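Local coordinates for N-acetyltransferase domain-containing protein (Pyrococcus horikoshii, PDB 1WWZ) that binds acetyl coenzyme A and, as a member of the GNAT family, probably transfers acyl groups to a substrate not yet identified, at residues K15-G27 with F57-F69. Sequence-based numbering, arbitrary orientation.
Sequences KALNELIDVYMSG and FFVAKVGDKIVGF
Over one face of the Phe69 ring lies a methyl of Leu20, CD2, 3.8 Å from the ring centroid in a CH-pi contact, while Val23 CG1 approaches the same ring obliquely. Phe69 in turn sets its CZ at the edge of the Tyr24 ring, 4.3 Å from Tyr24 CD1. The other methyl of Leu20, CD1, meets Phe57 CE2 at 3.6 Å, so one forked side chain serves two aromatic partners. With CG lodged between the backbone N and the carbonyl carbon (chi1 70°), the Phe69 ring lies where Leu20 CD2 can sit over its face. This is the GNAT fold's way of covering a sheet: the axis of helix 15-27 crosses strand 65-69 at -52° on the face opposite helix 102-115. A classic beta bulge sets Val67 and Gly68 together against Ala60 of the neighbouring strand, and Val23 CG1 rests 3.8 Å from Gly68 CA. Nearer the hairpin turn the contact becomes polar. The extended Glu19 presents OE1 to Ile66 N at 3.2 Å, nearly in line with its C-O bond, with an N-H...O angle of 160°. Were Glu19 replaced by alanine, the Ile66 amide would probably lose its carboxylate acceptor, and the cover that OE1 gives Ile66 CG1 at 3.7 Å would go as well.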
ATOM      1  N   LYS A  15      24.577  -5.513 -13.445  1.00 35.46           N
ATOM      2  CA  LYS A  15      23.502  -4.976 -14.271  1.00 35.19           C
ATOM      3  C   LYS A  15      22.460  -4.241 -13.426  1.00 34.04           C
ATOM      4  O   LYS A  15      22.114  -3.091 -13.702  1.00 34.65           O
ATOM      5  CB  LYS A  15      22.837  -6.111 -15.058  1.00 37.40           C
ATOM      6  CG  LYS A  15      21.545  -5.720 -15.759  1.00 38.60           C
ATOM      7  CD  LYS A  15      20.981  -6.886 -16.554  1.00 42.17           C
ATOM      8  CE  LYS A  15      19.570  -6.596 -17.049  1.00 42.52           C
ATOM      9  NZ  LYS A  15      18.592  -7.593 -16.520  1.00 44.24           N
ATOM     10  N   ALA A  16      21.962  -4.916 -12.396  1.00 32.20           N
ATOM     11  CA  ALA A  16      20.960  -4.337 -11.511  1.00 30.63           C
ATOM     12  C   ALA A  16      21.514  -3.094 -10.824  1.00 28.44           C
ATOM     13  O   ALA A  16      20.838  -2.071 -10.725  1.00 28.11           O
ATOM     14  CB  ALA A  16      20.528  -5.361 -10.467  1.00 30.17           C
ATOM     15  N   LEU A  17      22.752  -3.194 -10.353  1.00 27.93           N
ATOM     16  CA  LEU A  17      23.401  -2.084  -9.671  1.00 26.42           C
ATOM     17  C   LEU A  17      23.454  -0.871 -10.583  1.00 26.52           C
ATOM     18  O   LEU A  17      23.209   0.254 -10.152  1.00 24.97           O
ATOM     19  CB  LEU A  17      24.816  -2.486  -9.247  1.00 25.81           C
ATOM     20  CG  LEU A  17      25.654  -1.415  -8.548  1.00 26.84           C
ATOM     21  CD1 LEU A  17      24.942  -0.937  -7.286  1.00 25.40           C
ATOM     22  CD2 LEU A  17      27.018  -1.987  -8.209  1.00 26.10           C
ATOM     23  N   ASN A  18      23.769  -1.109 -11.852  1.00 27.90           N
ATOM     24  CA  ASN A  18      23.856  -0.035 -12.833  1.00 29.97           C
ATOM     25  C   ASN A  18      22.508   0.671 -12.970  1.00 29.00           C
ATOM     26  O   ASN A  18      22.443   1.900 -13.012  1.00 28.68           O
ATOM     27  CB  ASN A  18      24.287  -0.597 -14.189  1.00 33.19           C
ATOM     28  CG  ASN A  18      24.902   0.455 -15.085  1.00 36.63           C
ATOM     29  OD1 ASN A  18      25.998   0.950 -14.816  1.00 39.44           O
ATOM     30  ND2 ASN A  18      24.199   0.810 -16.153  1.00 39.66           N
ATOM     31  N   GLU A  19      21.433  -0.111 -13.042  1.00 29.00           N
ATOM     32  CA  GLU A  19      20.091   0.448 -13.165  1.00 27.89           C
ATOM     33  C   GLU A  19      19.719   1.256 -11.929  1.00 26.42           C
ATOM     34  O   GLU A  19      19.133   2.334 -12.033  1.00 24.00           O
ATOM     35  CB  GLU A  19      19.053  -0.663 -13.345  1.00 31.41           C
ATOM     36  CG  GLU A  19      19.124  -1.407 -14.660  1.00 34.58           C
ATOM     37  CD  GLU A  19      18.016  -2.436 -14.784  1.00 37.01           C
ATOM     38  OE1 GLU A  19      16.833  -2.044 -14.691  1.00 38.09           O
ATOM     39  OE2 GLU A  19      18.327  -3.631 -14.971  1.00 38.67           O
ATOM     40  N   LEU A  20      20.048   0.723 -10.756  1.00 24.07           N
ATOM     41  CA  LEU A  20      19.736   1.415  -9.514  1.00 22.46           C
ATOM     42  C   LEU A  20      20.487   2.737  -9.456  1.00 21.02           C
ATOM     43  O   LEU A  20      19.949   3.749  -9.007  1.00 19.83           O
ATOM     44  CB  LEU A  20      20.100   0.542  -8.308  1.00 23.04           C
ATOM     45  CG  LEU A  20      19.210  -0.689  -8.106  1.00 24.34           C
ATOM     46  CD1 LEU A  20      19.798  -1.572  -7.027  1.00 24.62           C
ATOM     47  CD2 LEU A  20      17.795  -0.257  -7.734  1.00 26.11           C
ATOM     48  N   ILE A  21      21.731   2.728  -9.917  1.00 21.10           N
ATOM     49  CA  ILE A  21      22.524   3.945  -9.915  1.00 20.77           C
ATOM     50  C   ILE A  21      21.879   4.993 -10.820  1.00 21.71           C
ATOM     51  O   ILE A  21      21.755   6.155 -10.433  1.00 21.41           O
ATOM     52  CB  ILE A  21      23.974   3.663 -10.368  1.00 20.65           C
ATOM     53  CG1 ILE A  21      24.667   2.778  -9.327  1.00 21.05           C
ATOM     54  CG2 ILE A  21      24.730   4.971 -10.543  1.00 22.02           C
ATOM     55  CD1 ILE A  21      26.091   2.389  -9.682  1.00 22.86           C
ATOM     56  N   ASP A  22      21.453   4.584 -12.013  1.00 23.34           N
ATOM     57  CA  ASP A  22      20.807   5.510 -12.947  1.00 24.13           C
ATOM     58  C   ASP A  22      19.562   6.132 -12.306  1.00 22.78           C
ATOM     59  O   ASP A  22      19.353   7.345 -12.377  1.00 20.86           O
ATOM     60  CB  ASP A  22      20.399   4.795 -14.244  1.00 26.80           C
ATOM     61  CG  ASP A  22      21.584   4.244 -15.017  1.00 29.84           C
ATOM     62  OD1 ASP A  22      22.726   4.690 -14.778  1.00 31.92           O
ATOM     63  OD2 ASP A  22      21.368   3.367 -15.882  1.00 32.81           O
ATOM     64  N   VAL A  23      18.738   5.293 -11.686  1.00 22.28           N
ATOM     65  CA  VAL A  23      17.523   5.760 -11.027  1.00 21.60           C
ATOM     66  C   VAL A  23      17.882   6.737  -9.913  1.00 21.61           C
ATOM     67  O   VAL A  23      17.264   7.792  -9.764  1.00 21.24           O
ATOM     68  CB  VAL A  23      16.730   4.576 -10.415  1.00 22.55           C
ATOM     69  CG1 VAL A  23      15.631   5.097  -9.493  1.00 21.46           C
ATOM     70  CG2 VAL A  23      16.130   3.728 -11.524  1.00 21.71           C
ATOM     71  N   TYR A  24      18.891   6.371  -9.132  1.00 20.55           N
ATOM     72  CA  TYR A  24      19.350   7.196  -8.027  1.00 20.51           C
ATOM     73  C   TYR A  24      19.837   8.557  -8.526  1.00 20.79           C
ATOM     74  O   TYR A  24      19.424   9.598  -8.016  1.00 19.47           O
ATOM     75  CB  TYR A  24      20.480   6.470  -7.294  1.00 19.35           C
ATOM     76  CG  TYR A  24      21.048   7.213  -6.108  1.00 19.76           C
ATOM     77  CD1 TYR A  24      20.700   6.861  -4.804  1.00 20.00           C
ATOM     78  CD2 TYR A  24      21.964   8.249  -6.290  1.00 19.34           C
ATOM     79  CE1 TYR A  24      21.257   7.521  -3.710  1.00 19.87           C
ATOM     80  CE2 TYR A  24      22.522   8.912  -5.210  1.00 19.27           C
ATOM     81  CZ  TYR A  24      22.168   8.545  -3.923  1.00 20.42           C
ATOM     82  OH  TYR A  24      22.739   9.193  -2.856  1.00 21.21           O
ATOM     83  N   MET A  25      20.718   8.543  -9.522  1.00 21.07           N
ATOM     84  CA  MET A  25      21.257   9.785 -10.076  1.00 23.99           C
ATOM     85  C   MET A  25      20.161  10.666 -10.672  1.00 24.33           C
ATOM     86  O   MET A  25      20.197  11.894 -10.548  1.00 24.17           O
ATOM     87  CB  MET A  25      22.304   9.478 -11.152  1.00 24.41           C
ATOM     88  CG  MET A  25      23.530   8.730 -10.650  1.00 26.96           C
ATOM     89  SD  MET A  25      24.359   9.561  -9.282  1.00 27.68           S
ATOM     90  CE  MET A  25      25.094  10.984 -10.124  1.00 27.05           C
ATOM     91  N   SER A  26      19.193  10.033 -11.326  1.00 25.24           N
ATOM     92  CA  SER A  26      18.081  10.749 -11.937  1.00 25.72           C
ATOM     93  C   SER A  26      17.213  11.395 -10.867  1.00 25.99           C
ATOM     94  O   SER A  26      16.883  12.577 -10.945  1.00 25.98           O
ATOM     95  CB  SER A  26      17.234   9.784 -12.772  1.00 26.61           C
ATOM     96  OG  SER A  26      16.020  10.394 -13.183  1.00 27.55           O
ATOM     97  N   GLY A  27      16.851  10.611  -9.859  1.00 26.00           N
ATOM     98  CA  GLY A  27      16.009  11.121  -8.795  1.00 25.71           C
ATOM     99  C   GLY A  27      16.649  12.163  -7.900  1.00 25.21           C
ATOM    100  O   GLY A  27      15.968  13.068  -7.430  1.00 25.73           O
ATOM    101  N   PHE A  57      15.050  -4.782   0.217  1.00 17.87           N
ATOM    102  CA  PHE A  57      15.375  -3.957  -0.940  1.00 18.57           C
ATOM    103  C   PHE A  57      14.278  -4.185  -1.980  1.00 19.65           C
ATOM    104  O   PHE A  57      14.261  -5.211  -2.662  1.00 21.26           O
ATOM    105  CB  PHE A  57      16.740  -4.385  -1.491  1.00 22.40           C
ATOM    106  CG  PHE A  57      17.513  -3.279  -2.149  1.00 21.12           C
ATOM    107  CD1 PHE A  57      18.702  -2.824  -1.588  1.00 23.44           C
ATOM    108  CD2 PHE A  57      17.075  -2.716  -3.341  1.00 22.75           C
ATOM    109  CE1 PHE A  57      19.449  -1.824  -2.210  1.00 22.96           C
ATOM    110  CE2 PHE A  57      17.812  -1.715  -3.971  1.00 23.04           C
ATOM    111  CZ  PHE A  57      19.004  -1.270  -3.403  1.00 22.37           C
ATOM    112  N   PHE A  58      13.354  -3.234  -2.083  1.00 17.80           N
ATOM    113  CA  PHE A  58      12.238  -3.329  -3.020  1.00 18.39           C
ATOM    114  C   PHE A  58      12.419  -2.400  -4.208  1.00 18.90           C
ATOM    115  O   PHE A  58      12.855  -1.263  -4.053  1.00 17.31           O
ATOM    116  CB  PHE A  58      10.928  -2.967  -2.315  1.00 19.00           C
ATOM    117  CG  PHE A  58      10.480  -3.985  -1.318  1.00 19.21           C
ATOM    118  CD1 PHE A  58       9.776  -5.111  -1.730  1.00 19.67           C
ATOM    119  CD2 PHE A  58      10.787  -3.837   0.031  1.00 18.58           C
ATOM    120  CE1 PHE A  58       9.385  -6.078  -0.811  1.00 19.03           C
ATOM    121  CE2 PHE A  58      10.402  -4.799   0.959  1.00 20.03           C
ATOM    122  CZ  PHE A  58       9.699  -5.923   0.536  1.00 19.10           C
ATOM    123  N   VAL A  59      12.076  -2.886  -5.395  1.00 19.05           N
ATOM    124  CA  VAL A  59      12.181  -2.067  -6.593  1.00 20.10           C
ATOM    125  C   VAL A  59      10.836  -1.959  -7.296  1.00 21.02           C
ATOM    126  O   VAL A  59      10.030  -2.891  -7.264  1.00 21.51           O
ATOM    127  CB  VAL A  59      13.212  -2.637  -7.595  1.00 20.77           C
ATOM    128  CG1 VAL A  59      14.613  -2.574  -6.993  1.00 20.75           C
ATOM    129  CG2 VAL A  59      12.843  -4.066  -7.969  1.00 21.45           C
ATOM    130  N   ALA A  60      10.590  -0.801  -7.901  1.00 20.81           N
ATOM    131  CA  ALA A  60       9.366  -0.568  -8.652  1.00 22.60           C
ATOM    132  C   ALA A  60       9.785  -0.739 -10.104  1.00 24.85           C
ATOM    133  O   ALA A  60      10.796  -0.181 -10.533  1.00 23.94           O
ATOM    134  CB  ALA A  60       8.846   0.851  -8.416  1.00 20.07           C
ATOM    135  N   LYS A  61       9.023  -1.522 -10.857  1.00 27.02           N
ATOM    136  CA  LYS A  61       9.363  -1.748 -12.250  1.00 30.11           C
ATOM    137  C   LYS A  61       8.206  -1.519 -13.203  1.00 30.81           C
ATOM    138  O   LYS A  61       7.047  -1.793 -12.890  1.00 31.58           O
ATOM    139  CB  LYS A  61       9.902  -3.170 -12.433  1.00 30.12           C
ATOM    140  CG  LYS A  61      11.197  -3.441 -11.681  1.00 30.99           C
ATOM    141  CD  LYS A  61      11.639  -4.889 -11.822  1.00 33.21           C
ATOM    142  CE  LYS A  61      11.943  -5.253 -13.267  1.00 35.18           C
ATOM    143  NZ  LYS A  61      12.347  -6.682 -13.400  1.00 37.30           N
ATOM    144  N   VAL A  62       8.542  -0.983 -14.369  1.00 32.04           N
ATOM    145  CA  VAL A  62       7.576  -0.736 -15.425  1.00 32.90           C
ATOM    146  C   VAL A  62       8.242  -1.405 -16.612  1.00 33.62           C
ATOM    147  O   VAL A  62       9.100  -0.817 -17.269  1.00 33.88           O
ATOM    148  CB  VAL A  62       7.403   0.767 -15.706  1.00 33.52           C
ATOM    149  CG1 VAL A  62       6.408   0.969 -16.835  1.00 33.86           C
ATOM    150  CG2 VAL A  62       6.933   1.478 -14.448  1.00 33.61           C
ATOM    151  N   GLY A  63       7.863  -2.653 -16.862  1.00 34.70           N
ATOM    152  CA  GLY A  63       8.469  -3.402 -17.943  1.00 35.19           C
ATOM    153  C   GLY A  63       9.681  -4.122 -17.382  1.00 36.45           C
ATOM    154  O   GLY A  63       9.603  -4.734 -16.317  1.00 36.28           O
ATOM    155  N   ASP A  64      10.809  -4.034 -18.079  1.00 36.98           N
ATOM    156  CA  ASP A  64      12.031  -4.693 -17.631  1.00 38.57           C
ATOM    157  C   ASP A  64      12.984  -3.722 -16.943  1.00 38.14           C
ATOM    158  O   ASP A  64      14.085  -4.105 -16.543  1.00 38.14           O
ATOM    159  CB  ASP A  64      12.742  -5.342 -18.822  1.00 40.71           C
ATOM    160  CG  ASP A  64      11.882  -6.380 -19.518  1.00 43.70           C
ATOM    161  OD1 ASP A  64      11.590  -7.425 -18.898  1.00 45.82           O
ATOM    162  OD2 ASP A  64      11.496  -6.148 -20.685  1.00 45.12           O
ATOM    163  N   LYS A  65      12.562  -2.468 -16.797  1.00 37.65           N
ATOM    164  CA  LYS A  65      13.411  -1.460 -16.172  1.00 37.00           C
ATOM    165  C   LYS A  65      12.958  -1.054 -14.780  1.00 35.04           C
ATOM    166  O   LYS A  65      11.761  -0.942 -14.504  1.00 34.12           O
ATOM    167  CB  LYS A  65      13.492  -0.201 -17.046  1.00 39.90           C
ATOM    168  CG  LYS A  65      12.187   0.581 -17.154  1.00 41.54           C
ATOM    169  CD  LYS A  65      12.356   1.854 -17.983  1.00 44.46           C
ATOM    170  CE  LYS A  65      12.635   3.079 -17.110  1.00 45.65           C
ATOM    171  NZ  LYS A  65      13.739   3.934 -17.645  1.00 46.68           N
ATOM    172  N   ILE A  66      13.935  -0.840 -13.907  1.00 32.79           N
ATOM    173  CA  ILE A  66      13.671  -0.403 -12.547  1.00 29.64           C
ATOM    174  C   ILE A  66      13.484   1.106 -12.645  1.00 28.23           C
ATOM    175  O   ILE A  66      14.305   1.793 -13.253  1.00 28.83           O
ATOM    176  CB  ILE A  66      14.867  -0.706 -11.630  1.00 29.90           C
ATOM    177  CG1 ILE A  66      15.037  -2.219 -11.488  1.00 30.51           C
ATOM    178  CG2 ILE A  66      14.672  -0.030 -10.281  1.00 29.44           C
ATOM    179  CD1 ILE A  66      16.236  -2.627 -10.651  1.00 30.31           C
ATOM    180  N   VAL A  67      12.406   1.624 -12.066  1.00 24.77           N
ATOM    181  CA  VAL A  67      12.150   3.058 -12.128  1.00 23.57           C
ATOM    182  C   VAL A  67      12.179   3.701 -10.752  1.00 21.40           C
ATOM    183  O   VAL A  67      12.032   4.913 -10.622  1.00 20.80           O
ATOM    184  CB  VAL A  67      10.785   3.358 -12.786  1.00 23.96           C
ATOM    185  CG1 VAL A  67      10.731   2.733 -14.171  1.00 23.76           C
ATOM    186  CG2 VAL A  67       9.658   2.841 -11.916  1.00 23.18           C
ATOM    187  N   GLY A  68      12.367   2.880  -9.725  1.00 18.89           N
ATOM    188  CA  GLY A  68      12.414   3.399  -8.372  1.00 16.91           C
ATOM    189  C   GLY A  68      12.716   2.288  -7.388  1.00 17.05           C
ATOM    190  O   GLY A  68      12.590   1.112  -7.724  1.00 16.43           O
ATOM    191  N   PHE A  69      13.135   2.649  -6.181  1.00 16.01           N
ATOM    192  CA  PHE A  69      13.420   1.639  -5.176  1.00 16.11           C
ATOM    193  C   PHE A  69      13.418   2.207  -3.774  1.00 14.74           C
ATOM    194  O   PHE A  69      13.498   3.419  -3.574  1.00 14.66           O
ATOM    195  CB  PHE A  69      14.751   0.917  -5.485  1.00 16.53           C
ATOM    196  CG  PHE A  69      15.986   1.762  -5.300  1.00 17.90           C
ATOM    197  CD1 PHE A  69      16.682   1.749  -4.095  1.00 19.85           C
ATOM    198  CD2 PHE A  69      16.487   2.531  -6.351  1.00 20.11           C
ATOM    199  CE1 PHE A  69      17.863   2.481  -3.937  1.00 18.92           C
ATOM    200  CE2 PHE A  69      17.667   3.268  -6.205  1.00 19.43           C
ATOM    201  CZ  PHE A  69      18.357   3.243  -4.997  1.00 20.61           C
TER